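Local coordinates for malate dehydrogenase (Picrophilus torridus, PDB 4BGV), which probably catalyses the reversible, NAD-dependent oxidation of malate to oxaloacetate, a step of the tricarboxylic acid cycle, at residues Pro186-Ser191 / Pro197-Leu202; Arg158-Gln163 / Val211-Phe216; Gly149-Ser154 / Gly235-Val240; Pro277-Lys282 / Lys287-Lys292; Lys265-Asn270 / Glu299-Ser304. All blocks are in the same frame, centred on the assembly; numbering follows the deposited sequence.

The chain builds its NAD-binding Rossmann sheet first, and all five contacts lie in the catalytic domain that follows. Contact 3 opens at 149-154 and closes at 235-240, joining helices 150-165 and 232-246. Contact 2 opens on the same first helix and closes at helix 204-215, within that span. Contact 1 lies inside contact 2 and closes a short loop from strand 184-193 to the residues after strand 196-197. Later, contact 5 ties the end of helix 262-267 to the C-terminal helix 295-321. It encloses contact 4, the hairpin of strands 272-281 and 284-288. Contacts 1 and 2 touch through packed side chains. Contacts 2 and 3 touch where Thr214 meets Asp153 O. Tyr267 links contacts 4 and 5.

Contact 1: Pro186-Ser191 / Pro197-Leu202; sequences PFIRYS and PIEDLL
The broken strand 184-193 meets the chain that follows strand 196-197, at the margin of an antiparallel sheet of the catalytic domain, where Ser191 and Ile198 make the backbone link. Ile198 N donates to Ser191 O at 3.0 Å, with an N-H...O angle of 167°. Pro197 CA also lies near this oxygen, as a CA-H...O contact. Before Ser191 the chain turns a corner through two overlapping type I turns, Phe187-Tyr190 and Ile188-Ser191. Phe187 O is gripped twice there, by Tyr190 N and by Ser191 OG, from opposite faces of its plane.

The apolar part rests on Ile188. Its CG2 methyl lies 3.5 Å from Glu199 CG, where the two side chains cross at about a right angle. Helix 204-215 lies against both Ile188 and Ile198 through Ile207. The second subunit packs on Pro197 through its Tyr190.

The Glu199 carboxylate lies near the turn, with OE1 3.8 Å from Arg189 CA. OE2 forms a salt bridge with Arg204, while the guanidinium of Arg189 turns to Glu297. Water 1 bridges the segments: it donates to Ile188 O and to Glu199 OE1 and accepts from Glu199 N, each at 2.9 Å.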
# COMPACT_ATOMS: atom_id res chain seq x y z
N PRO A 186 14.14 29.10 0.01
CA PRO A 186 13.27 28.56 1.06
C PRO A 186 12.40 29.67 1.65
O PRO A 186 12.85 30.82 1.69
CB PRO A 186 14.26 28.08 2.12
CG PRO A 186 15.42 29.05 1.98
CD PRO A 186 15.50 29.41 0.51
N PHE A 187 11.18 29.34 2.06
CA PHE A 187 10.40 30.22 2.94
C PHE A 187 10.39 29.51 4.28
O PHE A 187 9.62 28.56 4.50
CB PHE A 187 8.94 30.41 2.47
CG PHE A 187 8.77 31.32 1.28
CD1 PHE A 187 9.64 31.29 0.20
CD2 PHE A 187 7.68 32.18 1.22
CE1 PHE A 187 9.45 32.13 -0.91
CE2 PHE A 187 7.47 33.01 0.12
CZ PHE A 187 8.36 32.98 -0.95
N ILE A 188 11.27 29.94 5.17
CA ILE A 188 11.37 29.32 6.49
C ILE A 188 10.07 29.49 7.25
O ILE A 188 9.63 28.57 7.94
CB ILE A 188 12.53 29.93 7.30
CG1 ILE A 188 13.86 29.58 6.63
CG2 ILE A 188 12.51 29.45 8.73
CD1 ILE A 188 13.94 28.17 6.13
N ARG A 189 9.43 30.65 7.09
CA ARG A 189 8.18 30.92 7.80
C ARG A 189 7.04 29.98 7.39
O ARG A 189 6.09 29.79 8.15
CB ARG A 189 7.76 32.38 7.64
CG ARG A 189 7.49 32.79 6.21
CD ARG A 189 7.50 34.31 6.04
NE ARG A 189 7.34 34.65 4.64
CZ ARG A 189 6.19 35.06 4.11
NH1 ARG A 189 5.11 35.20 4.87
NH2 ARG A 189 6.14 35.36 2.82
N TYR A 190 7.12 29.40 6.19
CA TYR A 190 6.09 28.47 5.74
C TYR A 190 6.48 27.02 6.00
O TYR A 190 5.84 26.09 5.49
CB TYR A 190 5.79 28.64 4.26
CG TYR A 190 5.05 29.91 3.89
CD1 TYR A 190 4.53 30.77 4.86
CD2 TYR A 190 4.82 30.22 2.56
CE1 TYR A 190 3.83 31.93 4.49
CE2 TYR A 190 4.13 31.37 2.18
CZ TYR A 190 3.63 32.21 3.14
OH TYR A 190 2.95 33.33 2.73
N SER A 191 7.56 26.82 6.75
CA SER A 191 8.04 25.47 7.03
C SER A 191 7.71 25.20 8.48
O SER A 191 7.88 26.07 9.34
CB SER A 191 9.56 25.38 6.79
OG SER A 191 9.88 25.71 5.45
N PRO A 197 5.56 26.44 13.43
CA PRO A 197 6.69 26.92 12.61
C PRO A 197 8.01 26.38 13.11
O PRO A 197 8.24 26.25 14.32
CB PRO A 197 6.62 28.45 12.77
CG PRO A 197 5.18 28.71 13.07
CD PRO A 197 4.77 27.57 13.96
N ILE A 198 8.89 26.04 12.17
CA ILE A 198 10.19 25.49 12.51
C ILE A 198 11.03 26.50 13.30
O ILE A 198 11.90 26.12 14.09
CB ILE A 198 10.91 25.02 11.22
CG1 ILE A 198 11.53 23.65 11.42
CG2 ILE A 198 11.87 26.07 10.69
CD1 ILE A 198 10.53 22.54 11.25
N GLU A 199 10.78 27.79 13.08
CA GLU A 199 11.51 28.82 13.82
C GLU A 199 11.21 28.80 15.31
O GLU A 199 11.99 29.35 16.09
CB GLU A 199 11.23 30.22 13.27
CG GLU A 199 12.00 30.53 12.01
CD GLU A 199 11.42 31.70 11.24
OE1 GLU A 199 10.21 31.66 10.89
OE2 GLU A 199 12.17 32.66 10.97
N ASP A 200 10.08 28.22 15.69
CA ASP A 200 9.73 28.03 17.10
C ASP A 200 10.36 26.77 17.68
O ASP A 200 10.30 26.57 18.88
CB ASP A 200 8.21 27.93 17.29
CG ASP A 200 7.49 29.20 16.91
OD1 ASP A 200 8.16 30.23 16.72
OD2 ASP A 200 6.25 29.16 16.79
N LEU A 201 10.95 25.93 16.83
CA LEU A 201 11.37 24.60 17.25
C LEU A 201 12.89 24.41 17.20
O LEU A 201 13.43 23.58 17.93
CB LEU A 201 10.68 23.54 16.38
CG LEU A 201 9.14 23.46 16.47
CD1 LEU A 201 8.58 22.42 15.51
CD2 LEU A 201 8.73 23.14 17.91
N LEU A 202 13.56 25.16 16.34
CA LEU A 202 15.00 25.03 16.13
C LEU A 202 15.67 26.39 16.15
O LEU A 202 15.08 27.38 15.73
CB LEU A 202 15.28 24.35 14.79
CG LEU A 202 14.97 22.85 14.64
CD1 LEU A 202 15.03 22.41 13.17
CD2 LEU A 202 15.92 22.03 15.49
O HOH W 1 9.43 28.90 10.80

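Contact 2: Arg158-Gln163 / Val211-Phe216; sequences RTFLAQ and VKRTRF
Phe160 of helix 150-165 and Arg213 of helix 204-215 stack flat against each other. The guanidinium and the ring have their centres 4.0 Å apart and their planes only 11° apart. This is a cation-pi geometry. The closest part is at one side of the ring, where Arg213 NE is 3.3 Å from Phe160 CE1. The guanidinium is also held from elsewhere, because NH2 forms a salt bridge with Glu220. That bond is likely to fix the rotation of the group and keep it flat on the ring.

A CH-pi contact extends the overlap. Arg213 CD stands over the ring centre, 3.6 Å from the centroid of Phe160. The arginine can lie along the ring because CG is anti to the backbone N (chi1 -171°) and the chain is extended from CG to NE.

Van der Waals contact closes the edge. Thr214 OG1 is 3.5 Å from Phe160 CD2, near the ring plane, and it bonds to Ile210 O within its own helix. An alanine in place of Phe160 is likely to leave the Arg213 guanidinium without its aromatic support and open a gap between the helices. Glu48 of the third subunit also packs on Phe160. The contact is a helix-helix junction of the LDH/MDH catalytic domain, close to Arg156, a probable substrate-binding residue.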
# COMPACT_ATOMS: atom_id res chain seq x y z
N ARG A 158 12.78 18.16 4.19
CA ARG A 158 11.94 17.49 5.19
C ARG A 158 12.66 16.36 5.93
O ARG A 158 12.47 16.16 7.13
CB ARG A 158 10.68 16.92 4.53
CG ARG A 158 9.68 17.98 4.07
CD ARG A 158 8.58 17.32 3.20
NE ARG A 158 7.71 16.45 3.97
CZ ARG A 158 6.80 15.64 3.43
NH1 ARG A 158 6.67 15.60 2.11
NH2 ARG A 158 6.03 14.87 4.21
N THR A 159 13.47 15.60 5.19
CA THR A 159 14.23 14.51 5.81
C THR A 159 15.15 15.08 6.91
O THR A 159 15.18 14.56 8.03
CB THR A 159 15.09 13.77 4.77
OG1 THR A 159 14.23 13.21 3.77
CG2 THR A 159 15.91 12.66 5.43
N PHE A 160 15.87 16.16 6.58
CA PHE A 160 16.83 16.76 7.50
C PHE A 160 16.14 17.34 8.74
O PHE A 160 16.63 17.17 9.88
CB PHE A 160 17.65 17.85 6.79
CG PHE A 160 18.34 17.39 5.52
CD1 PHE A 160 18.78 16.08 5.37
CD2 PHE A 160 18.56 18.29 4.47
CE1 PHE A 160 19.43 15.66 4.19
CE2 PHE A 160 19.20 17.88 3.29
CZ PHE A 160 19.63 16.56 3.15
N LEU A 161 15.03 18.03 8.52
CA LEU A 161 14.25 18.59 9.62
C LEU A 161 13.71 17.49 10.54
O LEU A 161 13.77 17.60 11.77
CB LEU A 161 13.09 19.42 9.08
CG LEU A 161 13.42 20.77 8.43
CD1 LEU A 161 12.17 21.34 7.75
CD2 LEU A 161 13.93 21.74 9.50
N ALA A 162 13.15 16.45 9.93
CA ALA A 162 12.54 15.38 10.71
C ALA A 162 13.58 14.66 11.56
O ALA A 162 13.33 14.34 12.71
CB ALA A 162 11.83 14.39 9.77
N GLN A 163 14.76 14.45 11.01
CA GLN A 163 15.79 13.79 11.80
C GLN A 163 16.31 14.71 12.90
O GLN A 163 16.62 14.25 13.99
CB GLN A 163 16.91 13.22 10.92
CG GLN A 163 16.37 12.11 9.99
CD GLN A 163 17.33 10.93 9.80
OE1 GLN A 163 17.01 9.77 10.12
NE2 GLN A 163 18.50 11.22 9.24
N VAL A 211 19.18 24.37 5.68
CA VAL A 211 18.94 25.03 4.41
C VAL A 211 20.13 24.85 3.45
O VAL A 211 19.96 24.51 2.28
CB VAL A 211 18.61 26.51 4.62
CG1 VAL A 211 18.68 27.28 3.32
CG2 VAL A 211 17.21 26.63 5.27
N LYS A 212 21.34 25.05 3.96
CA LYS A 212 22.53 24.88 3.13
C LYS A 212 22.70 23.43 2.66
O LYS A 212 23.02 23.19 1.49
CB LYS A 212 23.77 25.39 3.87
CG LYS A 212 25.03 25.44 3.02
CD LYS A 212 26.18 26.12 3.75
CE LYS A 212 26.08 27.63 3.67
NZ LYS A 212 27.37 28.27 4.05
N ARG A 213 22.50 22.46 3.56
CA ARG A 213 22.56 21.05 3.15
C ARG A 213 21.56 20.75 2.06
O ARG A 213 21.85 19.97 1.16
CB ARG A 213 22.33 20.10 4.33
CG ARG A 213 22.60 18.63 4.02
CD ARG A 213 22.37 17.77 5.25
NE ARG A 213 22.59 16.35 4.97
CZ ARG A 213 22.32 15.37 5.82
NH1 ARG A 213 21.80 15.64 7.03
NH2 ARG A 213 22.56 14.11 5.46
N THR A 214 20.39 21.38 2.14
CA THR A 214 19.35 21.15 1.14
C THR A 214 19.80 21.71 -0.20
O THR A 214 19.63 21.08 -1.24
CB THR A 214 18.02 21.78 1.57
OG1 THR A 214 17.61 21.18 2.80
CG2 THR A 214 16.93 21.56 0.51
N ARG A 215 20.41 22.90 -0.17
CA ARG A 215 20.91 23.52 -1.39
C ARG A 215 21.88 22.61 -2.12
O ARG A 215 21.89 22.56 -3.36
CB ARG A 215 21.68 24.80 -1.09
CG ARG A 215 20.83 25.97 -0.72
CD ARG A 215 21.71 27.20 -0.60
NE ARG A 215 20.98 28.27 0.07
CZ ARG A 215 20.04 28.98 -0.52
NH1 ARG A 215 19.71 28.72 -1.78
NH2 ARG A 215 19.41 29.94 0.14
N PHE A 216 22.73 21.93 -1.36
CA PHE A 216 23.79 21.14 -1.96
C PHE A 216 23.54 19.66 -1.76
O PHE A 216 24.46 18.86 -1.82
CB PHE A 216 25.14 21.59 -1.40
CG PHE A 216 25.34 23.06 -1.50
CD1 PHE A 216 25.23 23.70 -2.73
CD2 PHE A 216 25.60 23.82 -0.37
CE1 PHE A 216 25.39 25.07 -2.83
CE2 PHE A 216 25.76 25.19 -0.46
CZ PHE A 216 25.66 25.81 -1.70

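Contact 3: Gly149-Ser154 / Gly235-Val240; sequences GGSLDS and GISIAV
Ser151, near the start of helix 150-165, points its side chain at Ser237 on helix 232-246. Its CB lies 3.5 Å from Ser237 O and 3.9 Å from Ser237 CB. A chi1 of -174° then sends OG away from its own backbone N and across to the other helix. There OG donates a hydrogen bond of 2.9 Å to Ser237 O. The approach is bent, with a C=O...O angle of 110°, and the donor is tilted from the carbonyl plane. Val240 CG2 touches the same hydroxyl at 3.5 Å.

The two segments belong to the catalytic domain of the LDH/MDH fold. Their axes come within 8.6 Å at an angle of 133°, and small serines allow the Ser151 and Ser237 CA atoms to approach to 5.2 Å. With alanine here, Ser237 O is likely to lose this hydroxyl donor, and the side-chain bond between the helices would go with it.

Leu152 sits beside this bond. Ser237 OG lies 3.5 Å from Leu152 CA and is itself bonded to Ala233 O. His52 of the third subunit bonds to Ser151 O and packs on Ser237 and Val240. On the other side of helix 150-165, Asp153 OD2 is hydrogen-bonded to ND1 of His180, the probable proton acceptor.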
# COMPACT_ATOMS: atom_id res chain seq x y z
N GLY A 149 11.78 20.04 -9.56
CA GLY A 149 12.63 20.92 -8.80
C GLY A 149 12.28 20.79 -7.34
O GLY A 149 12.90 20.02 -6.60
N GLY A 150 11.25 21.53 -6.94
CA GLY A 150 10.83 21.59 -5.55
C GLY A 150 10.43 20.25 -4.93
O GLY A 150 10.55 20.08 -3.72
N SER A 151 9.93 19.31 -5.73
CA SER A 151 9.52 18.04 -5.17
C SER A 151 10.71 17.36 -4.50
O SER A 151 10.59 16.76 -3.43
CB SER A 151 8.92 17.11 -6.25
OG SER A 151 8.41 15.93 -5.63
N LEU A 152 11.87 17.49 -5.14
CA LEU A 152 13.10 16.87 -4.65
C LEU A 152 13.76 17.69 -3.54
O LEU A 152 14.15 17.14 -2.51
CB LEU A 152 14.08 16.65 -5.79
CG LEU A 152 15.46 16.09 -5.41
CD1 LEU A 152 15.34 14.74 -4.69
CD2 LEU A 152 16.34 15.96 -6.66
N ASP A 153 13.87 19.00 -3.73
CA ASP A 153 14.48 19.81 -2.68
C ASP A 153 13.66 19.71 -1.40
O ASP A 153 14.22 19.67 -0.31
CB ASP A 153 14.64 21.27 -3.10
CG ASP A 153 15.64 21.43 -4.22
OD1 ASP A 153 16.66 20.69 -4.21
OD2 ASP A 153 15.42 22.30 -5.11
N SER A 154 12.34 19.68 -1.54
CA SER A 154 11.49 19.65 -0.35
C SER A 154 11.59 18.32 0.37
O SER A 154 11.56 18.29 1.60
CB SER A 154 10.03 20.01 -0.65
OG SER A 154 9.40 19.00 -1.41
N GLY A 235 13.64 9.64 -7.92
CA GLY A 235 12.64 8.76 -8.51
C GLY A 235 11.23 8.92 -7.92
O GLY A 235 10.25 9.04 -8.66
N ILE A 236 11.13 8.91 -6.60
CA ILE A 236 9.82 9.10 -5.97
C ILE A 236 9.35 10.56 -6.09
O ILE A 236 8.16 10.80 -6.25
CB ILE A 236 9.76 8.54 -4.51
CG1 ILE A 236 8.35 8.68 -3.91
CG2 ILE A 236 10.83 9.20 -3.59
CD1 ILE A 236 7.30 7.86 -4.63
N SER A 237 10.27 11.51 -6.06
CA SER A 237 9.90 12.93 -6.21
C SER A 237 9.24 13.19 -7.58
O SER A 237 8.31 13.97 -7.70
CB SER A 237 11.12 13.84 -6.04
OG SER A 237 11.66 13.69 -4.74
N ILE A 238 9.75 12.49 -8.59
CA ILE A 238 9.21 12.58 -9.94
C ILE A 238 7.88 11.85 -10.03
O ILE A 238 6.90 12.37 -10.59
CB ILE A 238 10.21 11.96 -10.93
CG1 ILE A 238 11.49 12.80 -10.99
CG2 ILE A 238 9.57 11.80 -12.32
CD1 ILE A 238 12.68 11.99 -11.53
N ALA A 239 7.82 10.64 -9.47
CA ALA A 239 6.59 9.84 -9.53
C ALA A 239 5.40 10.55 -8.87
O ALA A 239 4.28 10.44 -9.36
CB ALA A 239 6.81 8.46 -8.92
N VAL A 240 5.62 11.26 -7.76
CA VAL A 240 4.47 11.95 -7.15
C VAL A 240 3.91 13.03 -8.08
O VAL A 240 2.71 13.29 -8.08
CB VAL A 240 4.76 12.50 -5.72
CG1 VAL A 240 5.07 11.36 -4.76
CG2 VAL A 240 5.87 13.54 -5.75

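Contact 4: Pro277-Lys282 / Lys287-Lys292; sequences PIKIGK and KIYDLK
Pro277 O takes the backbone N-H of Tyr289 at 3.0 Å. The bond is nearly straight, with an N-H...O angle of 166°. A second backbone bond runs the opposite way, from Lys279 N to Lys287 O, also at 3.0 Å. Between them Ile278 and Ile288 form an antiparallel non-hydrogen-bonded pair. Ile278 CG2 meets Ile288 CG1 at 3.8 Å.

These bonds join the arms of the beta hairpin made by strands 272-281 and 284-288, at the edge of a three-stranded antiparallel sheet. Strand 251-259 flanks the other side of strand 272-281.

The Tyr289 ring turns its edge to the first strand, with Pro277 O in its plane. Lys287 CG lies over one face of that ring, 4.2 Å above it. At the far end of the ring, Tyr289 OH is 3.4 Å from Lys279 CE. The lysine bends at chi3 (-55°), and its NZ bonds to Asn166 O and Leu165 O of the second subunit. Leu291 CD1 meets the Pro277 ring at CG, 3.9 Å away. Phe175 and Ile177 of strand 172-178 pack on both, and so does Ile196 of the second subunit.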
# COMPACT_ATOMS: atom_id res chain seq x y z
N PRO A 277 4.92 27.36 -6.72
CA PRO A 277 3.92 26.37 -6.27
C PRO A 277 2.80 26.21 -7.28
O PRO A 277 2.18 27.20 -7.69
CB PRO A 277 3.35 26.99 -4.98
CG PRO A 277 4.16 28.18 -4.68
CD PRO A 277 4.88 28.60 -5.93
N ILE A 278 2.53 24.97 -7.69
CA ILE A 278 1.48 24.73 -8.66
C ILE A 278 0.52 23.62 -8.21
O ILE A 278 0.90 22.74 -7.44
CB ILE A 278 2.05 24.36 -10.06
CG1 ILE A 278 2.92 23.10 -9.99
CG2 ILE A 278 2.80 25.55 -10.68
CD1 ILE A 278 3.22 22.51 -11.36
N LYS A 279 -0.74 23.70 -8.66
CA LYS A 279 -1.68 22.59 -8.53
C LYS A 279 -1.53 21.71 -9.77
O LYS A 279 -1.66 22.20 -10.89
CB LYS A 279 -3.13 23.10 -8.42
CG LYS A 279 -4.14 21.97 -8.18
CD LYS A 279 -5.60 22.39 -8.41
CE LYS A 279 -5.97 23.59 -7.57
NZ LYS A 279 -7.45 23.85 -7.57
N ILE A 280 -1.23 20.43 -9.57
CA ILE A 280 -0.95 19.51 -10.67
C ILE A 280 -2.15 18.60 -10.91
O ILE A 280 -2.53 17.83 -10.03
CB ILE A 280 0.26 18.63 -10.36
CG1 ILE A 280 1.47 19.49 -10.00
CG2 ILE A 280 0.59 17.72 -11.57
CD1 ILE A 280 2.66 18.69 -9.53
N GLY A 281 -2.74 18.68 -12.10
CA GLY A 281 -3.90 17.87 -12.40
C GLY A 281 -3.84 17.24 -13.77
O GLY A 281 -2.78 17.28 -14.43
N LYS A 282 -4.97 16.70 -14.23
CA LYS A 282 -5.01 16.00 -15.52
C LYS A 282 -4.66 16.90 -16.70
O LYS A 282 -4.29 16.41 -17.76
CB LYS A 282 -6.37 15.33 -15.75
CG LYS A 282 -7.57 16.25 -15.59
CD LYS A 282 -8.88 15.49 -15.85
CE LYS A 282 -10.09 16.28 -15.37
NZ LYS A 282 -10.17 17.63 -15.98
N LYS A 287 -3.20 25.51 -11.72
CA LYS A 287 -3.18 26.79 -11.02
C LYS A 287 -1.75 27.08 -10.62
O LYS A 287 -1.01 26.18 -10.24
CB LYS A 287 -4.04 26.74 -9.75
CG LYS A 287 -4.14 28.10 -9.01
CD LYS A 287 -5.08 28.03 -7.83
CE LYS A 287 -5.12 29.36 -7.06
NZ LYS A 287 -5.96 30.39 -7.73
N ILE A 288 -1.36 28.34 -10.74
CA ILE A 288 -0.12 28.81 -10.16
C ILE A 288 -0.49 29.68 -8.97
O ILE A 288 -1.25 30.63 -9.10
CB ILE A 288 0.69 29.63 -11.15
CG1 ILE A 288 1.28 28.72 -12.24
CG2 ILE A 288 1.82 30.36 -10.44
CD1 ILE A 288 1.90 29.46 -13.41
N TYR A 289 0.04 29.36 -7.79
CA TYR A 289 -0.24 30.20 -6.63
C TYR A 289 0.72 31.39 -6.61
O TYR A 289 1.92 31.23 -6.81
CB TYR A 289 -0.14 29.38 -5.36
CG TYR A 289 -1.19 28.28 -5.31
CD1 TYR A 289 -0.95 27.04 -5.89
CD2 TYR A 289 -2.43 28.52 -4.75
CE1 TYR A 289 -1.92 26.02 -5.87
CE2 TYR A 289 -3.41 27.53 -4.73
CZ TYR A 289 -3.14 26.28 -5.28
OH TYR A 289 -4.11 25.31 -5.25
N ASP A 290 0.17 32.58 -6.41
CA ASP A 290 1.00 33.78 -6.34
C ASP A 290 1.36 34.08 -4.89
O ASP A 290 0.49 34.40 -4.10
CB ASP A 290 0.28 34.98 -6.96
CG ASP A 290 0.04 34.81 -8.45
OD1 ASP A 290 0.93 34.24 -9.13
OD2 ASP A 290 -1.03 35.21 -8.92
N LEU A 291 2.64 33.97 -4.57
CA LEU A 291 3.10 34.20 -3.20
C LEU A 291 3.35 35.67 -2.90
O LEU A 291 3.66 36.45 -3.80
CB LEU A 291 4.39 33.42 -2.95
CG LEU A 291 4.32 31.91 -3.13
CD1 LEU A 291 5.72 31.31 -3.00
CD2 LEU A 291 3.37 31.29 -2.12
N LYS A 292 3.24 36.03 -1.63
CA LYS A 292 3.71 37.30 -1.13
C LYS A 292 5.12 37.08 -0.57
O LYS A 292 5.31 36.23 0.29
CB LYS A 292 2.81 37.80 -0.00
CG LYS A 292 1.32 37.76 -0.30
CD LYS A 292 0.57 38.56 0.76
CE LYS A 292 -0.78 37.94 1.09
NZ LYS A 292 -0.77 37.39 2.47

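Contact 5: Lys265-Asn270 / Glu299-Ser304; sequences KTYLVN and EAWKKS
Tyr267, the last residue of helix 262-267, meets Trp301 of the long C-terminal helix 295-321 in the catalytic domain. The two aromatic groups cross at a slant. The tyrosine ring and the six-membered ring of the indole have planes 59° apart and centroids 5.4 Å apart. Their closest atoms are Tyr267 CD1 and Trp301 CZ2, at 3.5 Å. Trp301 CZ2 also lies 3.9 Å from Tyr267 CB, so the indole reaches past the ring to the root of the side chain.

With chi1 at -176°, the Trp301 side chain stretches out from its helix. This brings its N-H edge to the tyrosine backbone. Tyr267 O lies near the indole plane, but the donor, Trp301 NE1, stands well above the plane of that carbonyl.

Other groups pack on the two rings. Thr266 CG2 lies over one face of the Tyr267 ring, 3.6 Å above it. The tyrosine hydroxyl bonds to Tyr289 O and Leu291 N. Trp301 packs on Ile274 and Val276 of strand 272-281 and on Val185 of strand 184-193.

Leu268 has positive phi, as the helix ends there. Its CD1 lies 3.9 Å from Lys302 CE, against the extended lysine chain. The one hydrogen bond between the segments is from Trp301 NE1 to Tyr267 O, at 2.9 Å with an N-H...O angle of 168°.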
# COMPACT_ATOMS: atom_id res chain seq x y z
N LYS A 265 3.61 39.55 -12.91
CA LYS A 265 3.67 40.67 -11.98
C LYS A 265 4.18 40.22 -10.60
O LYS A 265 4.84 40.98 -9.90
CB LYS A 265 2.30 41.35 -11.87
CG LYS A 265 1.78 41.82 -13.23
CD LYS A 265 0.33 42.29 -13.17
CE LYS A 265 0.21 43.72 -12.67
NZ LYS A 265 -1.19 44.23 -12.77
N THR A 266 3.86 38.98 -10.23
CA THR A 266 4.32 38.41 -8.96
C THR A 266 5.74 37.84 -9.02
O THR A 266 6.56 38.05 -8.12
CB THR A 266 3.36 37.29 -8.49
OG1 THR A 266 2.11 37.86 -8.08
CG2 THR A 266 3.96 36.50 -7.33
N TYR A 267 6.03 37.09 -10.08
CA TYR A 267 7.31 36.37 -10.15
C TYR A 267 8.39 37.05 -10.98
O TYR A 267 9.50 36.53 -11.09
CB TYR A 267 7.08 34.91 -10.56
CG TYR A 267 6.32 34.15 -9.51
CD1 TYR A 267 6.92 33.85 -8.30
CD2 TYR A 267 4.99 33.76 -9.71
CE1 TYR A 267 6.23 33.17 -7.30
CE2 TYR A 267 4.29 33.07 -8.71
CZ TYR A 267 4.91 32.78 -7.52
OH TYR A 267 4.23 32.11 -6.51
N LEU A 268 8.06 38.20 -11.57
CA LEU A 268 9.06 39.07 -12.19
C LEU A 268 9.80 38.43 -13.35
O LEU A 268 10.92 38.83 -13.69
CB LEU A 268 10.07 39.57 -11.15
CG LEU A 268 9.46 40.03 -9.82
CD1 LEU A 268 10.54 40.54 -8.89
CD2 LEU A 268 8.40 41.09 -10.04
N VAL A 269 9.18 37.42 -13.95
CA VAL A 269 9.67 36.85 -15.20
C VAL A 269 8.49 36.72 -16.13
O VAL A 269 7.34 36.59 -15.68
CB VAL A 269 10.26 35.43 -15.03
CG1 VAL A 269 11.61 35.50 -14.35
CG2 VAL A 269 9.31 34.53 -14.24
N ASN A 270 8.77 36.75 -17.43
CA ASN A 270 7.69 36.54 -18.39
C ASN A 270 8.10 35.58 -19.50
O ASN A 270 9.18 35.69 -20.08
CB ASN A 270 7.22 37.87 -18.97
CG ASN A 270 5.99 37.73 -19.83
OD1 ASN A 270 4.93 37.31 -19.35
ND2 ASN A 270 6.11 38.07 -21.11
N GLU A 299 14.77 39.26 -2.28
CA GLU A 299 16.18 39.38 -2.68
C GLU A 299 16.68 38.08 -3.28
O GLU A 299 17.34 38.04 -4.31
CB GLU A 299 17.05 39.69 -1.45
CG GLU A 299 16.88 41.06 -0.86
CD GLU A 299 17.68 41.25 0.43
OE1 GLU A 299 17.75 40.31 1.25
OE2 GLU A 299 18.24 42.35 0.62
N ALA A 300 16.40 37.01 -2.55
CA ALA A 300 16.82 35.68 -2.98
C ALA A 300 16.14 35.30 -4.29
O ALA A 300 16.76 34.71 -5.18
CB ALA A 300 16.52 34.65 -1.91
N TRP A 301 14.86 35.64 -4.42
CA TRP A 301 14.13 35.35 -5.64
C TRP A 301 14.72 36.08 -6.85
O TRP A 301 14.89 35.48 -7.92
CB TRP A 301 12.65 35.70 -5.49
CG TRP A 301 11.83 35.34 -6.72
CD1 TRP A 301 11.31 36.20 -7.63
CD2 TRP A 301 11.47 34.02 -7.14
NE1 TRP A 301 10.62 35.50 -8.60
CE2 TRP A 301 10.72 34.16 -8.33
CE3 TRP A 301 11.71 32.74 -6.65
CZ2 TRP A 301 10.21 33.07 -9.03
CZ3 TRP A 301 11.19 31.65 -7.34
CH2 TRP A 301 10.45 31.82 -8.52
N LYS A 302 15.07 37.35 -6.68
CA LYS A 302 15.59 38.14 -7.78
C LYS A 302 16.88 37.55 -8.34
O LYS A 302 17.11 37.57 -9.55
CB LYS A 302 15.76 39.61 -7.37
CG LYS A 302 14.45 40.37 -7.41
CD LYS A 302 14.58 41.79 -6.89
CE LYS A 302 13.20 42.42 -6.71
NZ LYS A 302 13.27 43.85 -6.30
N LYS A 303 17.70 36.99 -7.46
CA LYS A 303 18.94 36.34 -7.89
C LYS A 303 18.64 35.09 -8.70
O LYS A 303 19.29 34.83 -9.72
CB LYS A 303 19.81 36.02 -6.67
CG LYS A 303 20.57 37.23 -6.13
CD LYS A 303 21.14 37.00 -4.73
CE LYS A 303 21.72 35.61 -4.55
NZ LYS A 303 20.74 34.68 -3.89
N SER A 304 17.66 34.31 -8.25
CA SER A 304 17.25 33.11 -8.97
C SER A 304 16.69 33.49 -10.33
O SER A 304 16.99 32.84 -11.34
CB SER A 304 16.20 32.33 -8.18
OG SER A 304 16.69 31.94 -6.90